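Long-range contact in hypothetical protein PP5205 (Pseudomonas putida, PDB 2G2X), which is of unknown function but carries an EVE domain, related to the PUA and ASCH domains, and so may bind RNA or another nucleic acid: residues A60-R64 with H101-F105. Sequence-based numbering, arbitrary orientation.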
# COMPACT_ATOMS: atom_id res chain seq x y z
N ALA A 60 6.28 -8.11 -1.73
CA ALA A 60 5.83 -9.46 -2.09
C ALA A 60 5.18 -9.59 -3.46
O ALA A 60 5.02 -10.70 -3.97
CB ALA A 60 4.88 -9.98 -1.01
N GLY A 61 4.80 -8.46 -4.06
CA GLY A 61 4.18 -8.53 -5.37
C GLY A 61 3.64 -7.21 -5.90
O GLY A 61 3.95 -6.14 -5.37
N ILE A 62 2.83 -7.31 -6.94
CA ILE A 62 2.25 -6.13 -7.57
C ILE A 62 0.74 -6.23 -7.62
O ILE A 62 0.19 -7.32 -7.83
CB ILE A 62 2.77 -5.95 -9.01
CG1 ILE A 62 4.29 -5.82 -9.00
CG2 ILE A 62 2.10 -4.73 -9.67
CD1 ILE A 62 4.94 -5.87 -10.38
N ALA A 63 0.07 -5.10 -7.42
CA ALA A 63 -1.38 -5.04 -7.47
C ALA A 63 -1.75 -3.74 -8.17
O ALA A 63 -0.88 -2.91 -8.44
CB ALA A 63 -1.97 -5.08 -6.05
N ARG A 64 -3.04 -3.55 -8.45
CA ARG A 64 -3.49 -2.34 -9.14
C ARG A 64 -4.71 -1.70 -8.48
O ARG A 64 -5.46 -2.36 -7.76
CB ARG A 64 -3.81 -2.67 -10.60
CG ARG A 64 -5.00 -3.61 -10.80
CD ARG A 64 -5.32 -3.79 -12.28
NE ARG A 64 -6.55 -4.55 -12.50
CZ ARG A 64 -6.69 -5.84 -12.21
NH1 ARG A 64 -5.68 -6.52 -11.69
NH2 ARG A 64 -7.85 -6.45 -12.43
N HIS A 101 -5.32 -7.96 -7.51
CA HIS A 101 -4.04 -8.63 -7.66
C HIS A 101 -3.51 -8.60 -9.07
O HIS A 101 -4.26 -8.73 -10.03
CB HIS A 101 -4.18 -10.10 -7.23
CG HIS A 101 -2.94 -10.92 -7.45
ND1 HIS A 101 -1.97 -11.08 -6.50
CD2 HIS A 101 -2.54 -11.64 -8.53
CE1 HIS A 101 -1.02 -11.87 -6.97
NE2 HIS A 101 -1.35 -12.23 -8.20
N VAL A 102 -2.20 -8.41 -9.20
CA VAL A 102 -1.57 -8.42 -10.51
C VAL A 102 -0.54 -9.54 -10.56
O VAL A 102 -0.58 -10.39 -11.45
CB VAL A 102 -0.87 -7.08 -10.85
CG1 VAL A 102 -0.06 -7.23 -12.13
CG2 VAL A 102 -1.91 -5.98 -11.03
N GLN A 103 0.37 -9.57 -9.59
CA GLN A 103 1.39 -10.62 -9.58
C GLN A 103 1.94 -10.87 -8.18
O GLN A 103 2.06 -9.95 -7.37
CB GLN A 103 2.54 -10.23 -10.51
CG GLN A 103 3.32 -11.40 -11.11
CD GLN A 103 4.54 -10.94 -11.91
OE1 GLN A 103 4.91 -11.56 -12.91
NE2 GLN A 103 5.17 -9.87 -11.46
N THR A 104 2.27 -12.12 -7.91
CA THR A 104 2.86 -12.47 -6.62
C THR A 104 4.27 -12.95 -6.92
O THR A 104 4.45 -13.94 -7.64
CB THR A 104 2.06 -13.58 -5.90
OG1 THR A 104 2.88 -14.20 -4.91
CG2 THR A 104 1.60 -14.62 -6.89
N PHE A 105 5.27 -12.25 -6.38
CA PHE A 105 6.66 -12.64 -6.60
C PHE A 105 6.96 -13.99 -5.96
O PHE A 105 6.46 -14.28 -4.87
CB PHE A 105 7.61 -11.60 -6.04
CG PHE A 105 7.45 -10.23 -6.64
CD1 PHE A 105 6.82 -10.06 -7.88
CD2 PHE A 105 7.95 -9.11 -6.00
CE1 PHE A 105 6.70 -8.80 -8.46
CE2 PHE A 105 7.84 -7.83 -6.57
CZ PHE A 105 7.21 -7.68 -7.81
O HOH W 1 6.11 -12.78 -2.66
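Ile62 lies between Val102 and Phe105, the three residues that bury most of the surface where the antiparallel strands 60-64 and 101-105 meet. Its CG1 packs obliquely against the Phe105 ring, 3.7 Å from CZ, while CG2, anti to the backbone N, is turned the other way and meets Val102 CB at 4.0 Å. The same Phe105 ring lies flat over Gly61, whose CA stands 3.7 Å from the ring centroid and only 3° off its normal, a CH-pi contact. With CG anti to its carbonyl carbon (chi1 -60°), Phe105 folds back over the neighbouring strand, and its backbone N donates to Ala60 O at 2.9 Å. One water donates to both Ala60 O and Phe105 O. Glycine also spares the backbone a clash, since a CB at Gly61 would run into Gln103 O. Replacing Phe105 by an alanine would remove the ring and is likely to leave Gly61 CA without its CH-pi partner and a gap beside Ile62 CG1 and CD1.

A classic beta bulge interrupts the pairing: Val102 and Gln103 both face Ile62, whose carbonyl oxygen accepts from Val102 N (3.0 Å) and, more nearly straight, from Gln103 N (2.9 Å), both from one side of its plane. At the bulge the CB of Val102 points toward 60-64, and CG2 packs on the Ala63 backbone and, at 3.8 Å, on Arg64 CB. Beyond it the Arg64 guanidinium brings NH1 edge-on to His101 O in a weak bond.

Strand 46-51 flanks 60-64 on its other edge, and Arg149 touches Ile62, Gln103 and Phe105. Backbone bonds thus join two neighbouring strands of the EVE-domain sheet, while the apolar contacts fit Ile62 between an aliphatic and an aromatic partner across a locally shifted register.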